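Short chain dehydrogenase (Mycobacterium smegmatis, PDB 3UCX) probably acts as an oxidoreductase of the short-chain dehydrogenase family, built on a Rossmann fold of the kind that binds nicotinamide cofactors. Local coordinates at residues L38-R43 / R60-V65; T67-D72 / L125-G130; A141-N146 / F241-L246; D233-A238 / L255-G260. All blocks are in the same frame, centred on the assembly; numbering follows the deposited sequence.

Contact 1 of 4, residues L38-R43 / R60-V65; sequences LVLAAR and RRALSV
Val39 overlaps Leu63 on one face of the sheet, the CG2 methyl of Val39 lying 4.3 Å from CD2 of Leu63. With CG1 anti to the backbone N (chi1 177°), Val39 keeps CG2 beside that nitrogen, and the valine and leucine stand in register as one parallel bridge. On the reverse face Leu40 reaches back along the strand, and its CD1 comes within 4.3 Å of Ala62 CB. Four nearly straight backbone hydrogen bonds join the two strands. Leu38 N donates to Arg61 O at 2.9 Å, and Leu63 N returns a bond to Leu38 O. Leu40 N then meets Leu63 O at 2.7 Å, while Val65 N closes the ladder on Leu40 O. Leu38 and Leu40 thus each use both N-H and C=O toward 61-65, the usual pattern of parallel strands, whereas Val39 turns its backbone to Val14 and Ile16 of strand 13-17. The two strands flank helix 45-57 in a right-handed beta-alpha-beta unit of the Rossmann fold, with 62-66 at the edge of the chain's sheet. Helix 45-57, the crossover, covers Leu40 and Ser64 through Leu48, and helix 72-85 packs its Leu78 on Val39 and Val65 from the other face.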
loop_
_atom_site.group_PDB
_atom_site.type_symbol
_atom_site.label_atom_id
_atom_site.label_comp_id
_atom_site.label_asym_id
_atom_site.label_seq_id
_atom_site.Cartn_x
_atom_site.Cartn_y
_atom_site.Cartn_z
ATOM N N LEU A 38 -2.908 -35.945 -0.303
ATOM C CA LEU A 38 -3.770 -34.947 0.306
ATOM C C LEU A 38 -4.322 -35.354 1.651
ATOM O O LEU A 38 -4.617 -36.520 1.891
ATOM C CB LEU A 38 -4.969 -34.661 -0.614
ATOM C CG LEU A 38 -4.797 -33.692 -1.785
ATOM C CD1 LEU A 38 -4.710 -32.258 -1.284
ATOM C CD2 LEU A 38 -3.605 -34.052 -2.649
ATOM N N VAL A 39 -4.510 -34.348 2.493
ATOM C CA VAL A 39 -5.425 -34.389 3.620
ATOM C C VAL A 39 -6.525 -33.390 3.321
ATOM O O VAL A 39 -6.245 -32.216 3.056
ATOM C CB VAL A 39 -4.732 -33.993 4.947
ATOM C CG1 VAL A 39 -5.743 -33.973 6.079
ATOM C CG2 VAL A 39 -3.571 -34.947 5.227
ATOM N N LEU A 40 -7.765 -33.858 3.339
ATOM C CA LEU A 40 -8.921 -33.009 3.091
ATOM C C LEU A 40 -9.728 -32.831 4.373
ATOM O O LEU A 40 -10.179 -33.810 4.999
ATOM C CB LEU A 40 -9.789 -33.622 1.974
ATOM C CG LEU A 40 -9.066 -33.983 0.674
ATOM C CD1 LEU A 40 -9.964 -34.778 -0.279
ATOM C CD2 LEU A 40 -8.466 -32.759 -0.011
ATOM N N ALA A 41 -9.924 -31.579 4.761
ATOM C CA ALA A 41 -10.625 -31.243 5.989
ATOM C C ALA A 41 -11.793 -30.294 5.666
ATOM O O ALA A 41 -11.640 -29.332 4.927
ATOM C CB ALA A 41 -9.669 -30.626 7.002
ATOM N N ALA A 42 -12.966 -30.622 6.196
ATOM C CA ALA A 42 -14.163 -29.795 6.089
ATOM C C ALA A 42 -15.107 -30.287 7.174
ATOM O O ALA A 42 -14.878 -31.363 7.725
ATOM C CB ALA A 42 -14.790 -29.938 4.713
ATOM N N ARG A 43 -16.147 -29.513 7.495
ATOM C CA ARG A 43 -17.118 -29.936 8.527
ATOM C C ARG A 43 -17.941 -31.097 7.981
ATOM O O ARG A 43 -18.054 -32.144 8.614
ATOM C CB ARG A 43 -18.024 -28.775 8.977
ATOM N N ARG A 60 -2.880 -40.838 -6.556
ATOM C CA ARG A 60 -2.361 -40.387 -5.256
ATOM C C ARG A 60 -3.313 -40.773 -4.132
ATOM O O ARG A 60 -4.365 -41.355 -4.371
ATOM C CB ARG A 60 -2.160 -38.862 -5.261
ATOM C CG ARG A 60 -1.250 -38.343 -6.354
ATOM C CD ARG A 60 0.096 -39.028 -6.419
ATOM N NE ARG A 60 0.828 -39.044 -5.156
ATOM C CZ ARG A 60 2.141 -39.283 -5.050
ATOM N NH1 ARG A 60 2.881 -39.530 -6.131
ATOM N NH2 ARG A 60 2.730 -39.270 -3.852
ATOM N N ARG A 61 -2.957 -40.430 -2.896
ATOM C CA ARG A 61 -3.790 -40.766 -1.756
ATOM C C ARG A 61 -4.501 -39.553 -1.186
ATOM O O ARG A 61 -3.998 -38.417 -1.252
ATOM C CB ARG A 61 -2.949 -41.447 -0.674
ATOM C CG ARG A 61 -2.546 -42.869 -1.053
ATOM C CD ARG A 61 -1.540 -43.416 -0.061
ATOM N NE ARG A 61 -0.326 -42.593 -0.035
ATOM C CZ ARG A 61 0.572 -42.596 0.946
ATOM N NH1 ARG A 61 0.425 -43.385 2.006
ATOM N NH2 ARG A 61 1.630 -41.801 0.866
ATOM N N ALA A 62 -5.685 -39.796 -0.636
ATOM C CA ALA A 62 -6.443 -38.747 0.038
ATOM C C ALA A 62 -6.934 -39.248 1.402
ATOM O O ALA A 62 -7.566 -40.297 1.485
ATOM C CB ALA A 62 -7.616 -38.302 -0.827
ATOM N N LEU A 63 -6.622 -38.506 2.465
ATOM C CA LEU A 63 -7.196 -38.741 3.783
ATOM C C LEU A 63 -8.280 -37.697 4.019
ATOM O O LEU A 63 -7.992 -36.484 4.009
ATOM C CB LEU A 63 -6.118 -38.599 4.860
ATOM C CG LEU A 63 -6.514 -38.818 6.324
ATOM C CD1 LEU A 63 -6.730 -40.308 6.586
ATOM C CD2 LEU A 63 -5.434 -38.245 7.246
ATOM N N SER A 64 -9.508 -38.157 4.267
ATOM C CA SER A 64 -10.633 -37.258 4.512
ATOM C C SER A 64 -10.927 -37.247 5.998
ATOM O O SER A 64 -11.111 -38.309 6.592
ATOM C CB SER A 64 -11.881 -37.711 3.742
ATOM O OG SER A 64 -11.622 -37.685 2.349
ATOM N N VAL A 65 -10.945 -36.055 6.595
ATOM C CA VAL A 65 -11.184 -35.919 8.028
ATOM C C VAL A 65 -12.181 -34.805 8.320
ATOM O O VAL A 65 -11.880 -33.624 8.154
ATOM C CB VAL A 65 -9.883 -35.639 8.823
ATOM C CG1 VAL A 65 -10.158 -35.686 10.320
ATOM C CG2 VAL A 65 -8.779 -36.618 8.442
#

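Contact 2 of 4, residues T67-D72 / L125-G130; sequences TDITDD and LRLIQG
The guanidinium of Arg126 has the carbonyl oxygen of Thr70 over one face, 3.3 Å above the plane and offset toward the rim, with Asp71 N farther out on that same face. At its edge, Asp72 OD1 lies in the plane and takes a salt-bridging hydrogen bond from Arg126 NE at 2.6 Å. The carboxylate is turned 55° from the guanidinium, and NE meets OD1 from above the carboxylate plane. Arg126 NH1 bonds Ile69 O at 3.1 Å in the carbonyl plane, on a lone pair, although this oxygen is tilted from the guanidinium plane. A bend at chi3 (-104°) lets the arginine present both nitrogens to the loop, and the two bonds limit rotation of the group. The loop joins strand 62-66 to helix 72-85 of the Rossmann fold. It is shaped by a type I turn from Asp68 to Asp71 and by an Asx turn in which Asp68 OD1 accepts Thr70 N at 3.0 Å and also Thr70 OG1 at 2.7 Å, both from one face of the carboxylate. Asp71 is the N-cap of helix 72-85, its OD2 accepting from Gln74 N. Phe110 of the second subunit makes a cation-pi contact with Arg126.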
loop_
_atom_site.group_PDB
_atom_site.type_symbol
_atom_site.label_atom_id
_atom_site.label_comp_id
_atom_site.label_asym_id
_atom_site.label_seq_id
_atom_site.Cartn_x
_atom_site.Cartn_y
_atom_site.Cartn_z
ATOM N N THR A 67 -13.758 -32.084 10.190
ATOM C CA THR A 67 -13.100 -31.178 11.132
ATOM C C THR A 67 -13.819 -29.828 11.193
ATOM O O THR A 67 -13.984 -29.138 10.175
ATOM C CB THR A 67 -11.632 -30.903 10.715
ATOM O OG1 THR A 67 -10.939 -32.134 10.568
ATOM C CG2 THR A 67 -10.895 -30.049 11.751
ATOM N N ASP A 68 -14.221 -29.449 12.396
ATOM C CA ASP A 68 -14.635 -28.094 12.672
ATOM C C ASP A 68 -13.392 -27.363 13.186
ATOM O O ASP A 68 -12.937 -27.592 14.314
ATOM C CB ASP A 68 -15.743 -28.096 13.719
ATOM C CG ASP A 68 -16.220 -26.718 14.057
ATOM O OD1 ASP A 68 -15.567 -25.717 13.697
ATOM O OD2 ASP A 68 -17.252 -26.645 14.719
ATOM N N ILE A 69 -12.835 -26.492 12.353
ATOM C CA ILE A 69 -11.530 -25.896 12.671
ATOM C C ILE A 69 -11.665 -24.814 13.750
ATOM O O ILE A 69 -10.651 -24.268 14.207
ATOM C CB ILE A 69 -10.785 -25.343 11.426
ATOM C CG1 ILE A 69 -11.569 -24.201 10.750
ATOM C CG2 ILE A 69 -10.488 -26.470 10.439
ATOM C CD1 ILE A 69 -10.794 -23.475 9.650
ATOM N N THR A 70 -12.903 -24.520 14.166
ATOM C CA THR A 70 -13.127 -23.668 15.335
ATOM C C THR A 70 -13.013 -24.433 16.659
ATOM O O THR A 70 -13.109 -23.819 17.718
ATOM C CB THR A 70 -14.486 -22.909 15.300
ATOM O OG1 THR A 70 -15.570 -23.814 15.549
ATOM C CG2 THR A 70 -14.688 -22.194 13.969
ATOM N N ASP A 71 -12.782 -25.743 16.613
ATOM C CA ASP A 71 -12.725 -26.554 17.834
ATOM C C ASP A 71 -11.335 -27.147 18.081
ATOM O O ASP A 71 -10.826 -27.885 17.242
ATOM C CB ASP A 71 -13.733 -27.700 17.759
ATOM C CG ASP A 71 -13.706 -28.552 19.009
ATOM O OD1 ASP A 71 -14.324 -28.141 20.007
ATOM O OD2 ASP A 71 -13.035 -29.594 19.021
ATOM N N ASP A 72 -10.754 -26.869 19.250
ATOM C CA ASP A 72 -9.407 -27.334 19.580
ATOM C C ASP A 72 -9.262 -28.842 19.448
ATOM O O ASP A 72 -8.316 -29.308 18.825
ATOM C CB ASP A 72 -9.012 -26.933 21.009
ATOM C CG ASP A 72 -8.673 -25.462 21.146
ATOM O OD1 ASP A 72 -8.200 -24.833 20.176
ATOM O OD2 ASP A 72 -8.854 -24.926 22.257
ATOM N N LEU A 125 -5.634 -19.924 12.158
ATOM C CA LEU A 125 -4.505 -19.894 13.124
ATOM C C LEU A 125 -4.388 -21.255 13.828
ATOM O O LEU A 125 -3.294 -21.816 13.959
ATOM C CB LEU A 125 -4.701 -18.813 14.172
ATOM C CG LEU A 125 -3.561 -18.590 15.180
ATOM C CD1 LEU A 125 -2.221 -18.401 14.474
ATOM C CD2 LEU A 125 -3.880 -17.421 16.111
ATOM N N ARG A 126 -5.521 -21.781 14.281
ATOM C CA ARG A 126 -5.546 -23.088 14.947
ATOM C C ARG A 126 -4.921 -24.174 14.076
ATOM O O ARG A 126 -4.102 -24.968 14.554
ATOM C CB ARG A 126 -6.986 -23.459 15.320
ATOM C CG ARG A 126 -7.117 -24.211 16.615
ATOM C CD ARG A 126 -8.576 -24.551 16.960
ATOM N NE ARG A 126 -9.107 -23.674 18.007
ATOM C CZ ARG A 126 -9.900 -22.628 17.811
ATOM N NH1 ARG A 126 -10.299 -22.293 16.599
ATOM N NH2 ARG A 126 -10.319 -21.916 18.852
ATOM N N LEU A 127 -5.279 -24.195 12.801
ATOM C CA LEU A 127 -4.680 -25.128 11.835
ATOM C C LEU A 127 -3.188 -24.974 11.692
ATOM O O LEU A 127 -2.453 -25.953 11.710
ATOM C CB LEU A 127 -5.274 -24.948 10.433
ATOM C CG LEU A 127 -6.285 -25.968 9.978
ATOM C CD1 LEU A 127 -5.708 -27.386 10.057
ATOM C CD2 LEU A 127 -7.452 -25.775 10.924
ATOM N N ILE A 128 -2.756 -23.736 11.485
ATOM C CA ILE A 128 -1.352 -23.427 11.293
ATOM C C ILE A 128 -0.568 -23.841 12.529
ATOM O O ILE A 128 0.490 -24.449 12.399
ATOM C CB ILE A 128 -1.114 -21.946 10.947
ATOM C CG1 ILE A 128 -1.688 -21.632 9.531
ATOM C CG2 ILE A 128 0.367 -21.603 11.042
ATOM C CD1 ILE A 128 -1.956 -20.167 9.244
ATOM N N GLN A 129 -1.085 -23.521 13.712
ATOM C CA GLN A 129 -0.408 -23.865 14.955
ATOM C C GLN A 129 -0.345 -25.375 15.163
ATOM O O GLN A 129 0.715 -25.916 15.540
ATOM C CB GLN A 129 -1.075 -23.160 16.140
ATOM C CG GLN A 129 -0.857 -21.652 16.067
ATOM C CD GLN A 129 -1.392 -20.855 17.245
ATOM O OE1 GLN A 129 -2.351 -21.271 17.920
ATOM N NE2 GLN A 129 -0.779 -19.690 17.493
ATOM N N GLY A 130 -1.465 -26.060 14.899
ATOM C CA GLY A 130 -1.527 -27.508 14.996
ATOM C C GLY A 130 -0.492 -28.209 14.141
ATOM O O GLY A 130 0.111 -29.202 14.561
#

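Contact 3 of 4, residues A141-N146 / F241-L246; sequences AVVNVN and FMASDL
Val143 meets the end of helix 232-243 through a single methyl. Its CG2 lies 3.9 Å from Met242 CB and 4.1 Å from Ala243 CB, and touches the backbone between them at Ala243 N, 3.8 Å away. The valine holds CG1 anti to the backbone N (chi1 -172°), which leaves CG2 beside that nitrogen and facing the helix. Val143 and Met242 cross at about a right angle, and contact is confined to the root of the methionine, because its chain bends at chi2 and carries the thioether away from the strand. Two residues toward the strand's start, Ala141 CB rests against Ala243 O at 4.0 Å. No direct hydrogen bond joins the segments, but a water bridges them, donating to Val142 O and to Met242 O, each at 2.9 Å. Met242 O also accepts from Arg184 NH1, so this carbonyl at the helix end is gripped by two donors. Farther out, Ser244 leaves the helical conformation, and its OG donates to Phe241 O at 2.8 Å, an oxygen that Ser244 N also uses. On one edge the strand pairs with 91-94 and on the other with 184-190, whose Val188 packs on Val143. Beyond the helix, Phe241 stacks on Phe241 of the third subunit, and Leu255 of that subunit packs on Met242. The chemistry is therefore divided: small apolar groups set the spacing between strand 141-145 and the helix, while a water links the strand carbonyl of Val142 to Met242 O, which Arg184 also meets at the helix end.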
loop_
_atom_site.group_PDB
_atom_site.type_symbol
_atom_site.label_atom_id
_atom_site.label_comp_id
_atom_site.label_asym_id
_atom_site.label_seq_id
_atom_site.Cartn_x
_atom_site.Cartn_y
_atom_site.Cartn_z
ATOM N N ALA A 141 5.333 -24.858 3.934
ATOM C CA ALA A 141 4.708 -23.653 3.465
ATOM C C ALA A 141 3.234 -23.628 3.827
ATOM O O ALA A 141 2.541 -24.654 3.800
ATOM C CB ALA A 141 4.886 -23.518 1.945
ATOM N N VAL A 142 2.764 -22.429 4.135
ATOM C CA VAL A 142 1.382 -22.153 4.386
ATOM C C VAL A 142 0.906 -21.212 3.289
ATOM O O VAL A 142 1.594 -20.256 2.980
ATOM C CB VAL A 142 1.172 -21.457 5.732
ATOM C CG1 VAL A 142 -0.309 -21.038 5.885
ATOM C CG2 VAL A 142 1.664 -22.371 6.883
ATOM N N VAL A 143 -0.244 -21.517 2.699
ATOM C CA VAL A 143 -0.949 -20.576 1.819
ATOM C C VAL A 143 -2.334 -20.337 2.376
ATOM O O VAL A 143 -3.157 -21.262 2.449
ATOM C CB VAL A 143 -1.089 -21.056 0.359
ATOM C CG1 VAL A 143 -1.657 -19.922 -0.513
ATOM C CG2 VAL A 143 0.246 -21.523 -0.197
ATOM N N ASN A 144 -2.603 -19.086 2.731
ATOM C CA ASN A 144 -3.918 -18.678 3.159
ATOM C C ASN A 144 -4.654 -18.025 1.998
ATOM O O ASN A 144 -4.169 -17.045 1.441
ATOM C CB ASN A 144 -3.830 -17.730 4.348
ATOM C CG ASN A 144 -3.326 -18.415 5.595
ATOM O OD1 ASN A 144 -3.504 -19.613 5.747
ATOM N ND2 ASN A 144 -2.668 -17.660 6.477
ATOM N N VAL A 145 -5.801 -18.589 1.629
ATOM C CA VAL A 145 -6.635 -18.010 0.587
ATOM C C VAL A 145 -7.393 -16.861 1.205
ATOM O O VAL A 145 -8.198 -17.037 2.144
ATOM C CB VAL A 145 -7.574 -19.030 -0.054
ATOM C CG1 VAL A 145 -8.444 -18.361 -1.147
ATOM C CG2 VAL A 145 -6.756 -20.182 -0.633
ATOM N N ASN A 146 -7.093 -15.664 0.713
ATOM C CA ASN A 146 -7.722 -14.451 1.196
ATOM C C ASN A 146 -8.721 -13.950 0.118
ATOM O O ASN A 146 -9.454 -14.763 -0.474
ATOM C CB ASN A 146 -6.613 -13.450 1.576
ATOM C CG ASN A 146 -7.079 -12.385 2.548
ATOM O OD1 ASN A 146 -7.902 -11.535 2.173
ATOM N ND2 ASN A 146 -6.550 -12.400 3.796
ATOM N N PHE A 241 1.869 -22.557 -6.961
ATOM C CA PHE A 241 3.161 -21.875 -7.050
ATOM C C PHE A 241 3.679 -21.497 -5.657
ATOM O O PHE A 241 4.803 -21.863 -5.288
ATOM C CB PHE A 241 3.066 -20.616 -7.916
ATOM C CG PHE A 241 4.232 -19.691 -7.778
ATOM C CD1 PHE A 241 5.448 -20.001 -8.336
ATOM C CD2 PHE A 241 4.114 -18.529 -7.067
ATOM C CE1 PHE A 241 6.538 -19.133 -8.207
ATOM C CE2 PHE A 241 5.185 -17.663 -6.918
ATOM C CZ PHE A 241 6.401 -17.980 -7.498
ATOM N N MET A 242 2.832 -20.805 -4.892
ATOM C CA MET A 242 3.192 -20.368 -3.534
ATOM C C MET A 242 3.483 -21.540 -2.591
ATOM O O MET A 242 4.308 -21.411 -1.684
ATOM C CB MET A 242 2.077 -19.516 -2.933
ATOM C CG MET A 242 1.999 -18.105 -3.481
ATOM S SD MET A 242 3.502 -17.172 -3.088
ATOM C CE MET A 242 2.912 -15.481 -3.224
ATOM N N ALA A 243 2.801 -22.669 -2.800
ATOM C CA ALA A 243 3.020 -23.885 -1.996
ATOM C C ALA A 243 4.301 -24.621 -2.366
ATOM O O ALA A 243 4.825 -25.405 -1.568
ATOM C CB ALA A 243 1.824 -24.830 -2.123
ATOM N N SER A 244 4.814 -24.373 -3.561
ATOM C CA SER A 244 5.903 -25.125 -4.125
ATOM C C SER A 244 7.265 -24.518 -3.849
ATOM O O SER A 244 7.393 -23.359 -3.470
ATOM C CB SER A 244 5.729 -25.205 -5.654
ATOM O OG SER A 244 6.223 -24.018 -6.258
ATOM N N ASP A 245 8.308 -25.285 -4.151
ATOM C CA ASP A 245 9.689 -24.786 -4.061
ATOM C C ASP A 245 10.090 -23.733 -5.094
ATOM O O ASP A 245 11.125 -23.076 -4.927
ATOM C CB ASP A 245 10.667 -25.973 -4.057
ATOM C CG ASP A 245 10.551 -26.812 -2.794
ATOM O OD1 ASP A 245 10.224 -26.273 -1.711
ATOM O OD2 ASP A 245 10.785 -28.032 -2.868
ATOM N N LEU A 246 9.272 -23.520 -6.130
ATOM C CA LEU A 246 9.456 -22.367 -7.008
ATOM C C LEU A 246 9.361 -21.064 -6.190
ATOM O O LEU A 246 9.902 -20.039 -6.590
ATOM C CB LEU A 246 8.414 -22.302 -8.134
ATOM C CG LEU A 246 8.414 -23.295 -9.316
ATOM C CD1 LEU A 246 7.097 -23.213 -10.086
ATOM C CD2 LEU A 246 9.577 -23.027 -10.260
HETATM O O HOH W 1 3.465 -20.152 0.788
#

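Contact 4 of 4, residues D233-A238 / L255-G260; sequences DEVASA and LDVNCG
The first torsion of Val257 (chi1 -175°) places CG1 anti to the backbone N and CG2 beside it, giving the two methyls separate partners along helix 233-238. CG1 lies 3.9 Å from Val235 CG2 and 4.0 Å from Glu234 O, while CG2 presses on Ala238 CB at 3.5 Å, tighter than usual for two carbons. Leu255, its CG also anti to the backbone N (chi1 177°), brings CD2 to 4.0 Å from the same Ala238 methyl. Ala238 is thus met by two side chains from the face of strand 255-257 turned to the helix. Helix and strand run nearly antiparallel, at 169°, with their axes 9.1 Å apart at closest approach, as expected for the last helix of a Rossmann fold covering the final strand of the sheet. After the strand, Asn258 OD1 accepts from Gly260 N at 2.8 Å, an Asx turn that bends the chain. Glu234 has its polar partners beyond the interface, in Arg228 and in Ser248 of the third subunit, and Asp256, on the strand's other face, pairs with Arg151. With no hydrogen bond between the segments, their association rests on apolar packing: the Ala238 methyl sits directly on Val257 and Leu255, and the carboxylates of Glu234 and Asp256 find their partners outside the two segments.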
loop_
_atom_site.group_PDB
_atom_site.type_symbol
_atom_site.label_atom_id
_atom_site.label_comp_id
_atom_site.label_asym_id
_atom_site.label_seq_id
_atom_site.Cartn_x
_atom_site.Cartn_y
_atom_site.Cartn_z
ATOM N N ASP A 233 -9.026 -22.912 -11.986
ATOM C CA ASP A 233 -7.671 -23.358 -12.296
ATOM C C ASP A 233 -6.636 -22.233 -12.157
ATOM O O ASP A 233 -5.528 -22.475 -11.709
ATOM C CB ASP A 233 -7.566 -24.011 -13.681
ATOM C CG ASP A 233 -7.898 -25.507 -13.652
ATOM O OD1 ASP A 233 -7.452 -26.252 -12.743
ATOM O OD2 ASP A 233 -8.603 -25.956 -14.565
ATOM N N GLU A 234 -6.976 -21.017 -12.567
ATOM C CA GLU A 234 -5.992 -19.923 -12.521
ATOM C C GLU A 234 -5.661 -19.547 -11.085
ATOM O O GLU A 234 -4.515 -19.215 -10.765
ATOM C CB GLU A 234 -6.475 -18.694 -13.327
ATOM C CG GLU A 234 -6.317 -18.901 -14.839
ATOM C CD GLU A 234 -7.023 -17.860 -15.708
ATOM O OE1 GLU A 234 -8.050 -17.312 -15.277
ATOM O OE2 GLU A 234 -6.541 -17.598 -16.822
ATOM N N VAL A 235 -6.659 -19.593 -10.215
ATOM C CA VAL A 235 -6.421 -19.274 -8.808
ATOM C C VAL A 235 -5.635 -20.431 -8.178
ATOM O O VAL A 235 -4.649 -20.214 -7.432
ATOM C CB VAL A 235 -7.733 -18.996 -8.054
ATOM C CG1 VAL A 235 -7.462 -18.767 -6.546
ATOM C CG2 VAL A 235 -8.461 -17.816 -8.705
ATOM N N ALA A 236 -6.040 -21.664 -8.492
ATOM C CA ALA A 236 -5.302 -22.843 -8.059
ATOM C C ALA A 236 -3.825 -22.817 -8.468
ATOM O O ALA A 236 -2.930 -23.193 -7.673
ATOM C CB ALA A 236 -5.980 -24.117 -8.578
ATOM N N SER A 237 -3.547 -22.422 -9.709
ATOM C CA SER A 237 -2.154 -22.317 -10.158
ATOM C C SER A 237 -1.303 -21.390 -9.267
ATOM O O SER A 237 -0.141 -21.689 -8.974
ATOM C CB SER A 237 -2.085 -21.810 -11.596
ATOM O OG SER A 237 -2.592 -22.784 -12.511
ATOM N N ALA A 238 -1.863 -20.249 -8.897
ATOM C CA ALA A 238 -1.186 -19.294 -8.000
ATOM C C ALA A 238 -0.898 -19.928 -6.629
ATOM O O ALA A 238 0.181 -19.750 -6.071
ATOM C CB ALA A 238 -2.037 -18.047 -7.818
ATOM N N LEU A 255 -0.448 -12.480 -3.210
ATOM C CA LEU A 255 -0.464 -12.515 -4.681
ATOM C C LEU A 255 -1.928 -12.444 -5.122
ATOM O O LEU A 255 -2.724 -13.338 -4.833
ATOM C CB LEU A 255 0.186 -13.797 -5.167
ATOM C CG LEU A 255 0.217 -14.098 -6.678
ATOM C CD1 LEU A 255 0.939 -12.969 -7.403
ATOM C CD2 LEU A 255 0.848 -15.454 -6.998
ATOM N N ASP A 256 -2.282 -11.355 -5.777
ATOM C CA ASP A 256 -3.661 -11.103 -6.182
ATOM C C ASP A 256 -3.916 -11.761 -7.512
ATOM O O ASP A 256 -3.125 -11.603 -8.433
ATOM C CB ASP A 256 -3.899 -9.603 -6.314
ATOM C CG ASP A 256 -3.828 -8.868 -4.974
ATOM O OD1 ASP A 256 -2.734 -8.812 -4.379
ATOM O OD2 ASP A 256 -4.853 -8.325 -4.530
ATOM N N VAL A 257 -5.007 -12.513 -7.601
ATOM C CA VAL A 257 -5.374 -13.210 -8.834
ATOM C C VAL A 257 -6.749 -12.660 -9.203
ATOM O O VAL A 257 -7.779 -13.149 -8.736
ATOM C CB VAL A 257 -5.390 -14.738 -8.672
ATOM C CG1 VAL A 257 -5.655 -15.430 -10.022
ATOM C CG2 VAL A 257 -4.084 -15.266 -8.069
ATOM N N ASN A 258 -6.747 -11.619 -10.019
ATOM C CA ASN A 258 -7.945 -10.856 -10.287
ATOM C C ASN A 258 -8.017 -10.238 -11.658
ATOM O O ASN A 258 -8.837 -9.334 -11.888
ATOM C CB ASN A 258 -8.114 -9.776 -9.197
ATOM C CG ASN A 258 -6.979 -8.773 -9.162
ATOM O OD1 ASN A 258 -6.293 -8.543 -10.163
ATOM N ND2 ASN A 258 -6.787 -8.126 -7.994
ATOM N N CYS A 259 -7.177 -10.712 -12.568
ATOM C CA CYS A 259 -7.146 -10.235 -13.945
ATOM C C CYS A 259 -6.921 -8.732 -14.039
ATOM O O CYS A 259 -7.253 -8.108 -15.045
ATOM C CB CYS A 259 -8.389 -10.720 -14.715
ATOM S SG CYS A 259 -8.314 -12.507 -14.897
ATOM N N GLY A 260 -6.297 -8.176 -12.989
ATOM C CA GLY A 260 -5.883 -6.781 -12.988
ATOM C C GLY A 260 -6.820 -5.782 -12.327
ATOM O O GLY A 260 -6.498 -4.616 -12.289
#

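In the fold
The four contacts sample one seven-stranded parallel sheet and the layers over it. Contact 1 lies at the edge formed by strand 62-66, contact 3 at strand 141-145 near the middle, and contact 4 at the other outermost strand within the chain, 254-257; the centres of contacts 1 and 4 are about 24 Å apart. Contact 2 follows contact 1 directly along the chain and touches it where Ala42 O probably accepts from Thr67 N. Contacts 3 and 4 share helix 232-243, with centres about 12 Å apart, and their segments alternate in sequence. Both reach the third subunit, whereas contact 2 reaches the second, so the same Rossmann scaffold serves two different interfaces of the tetramer.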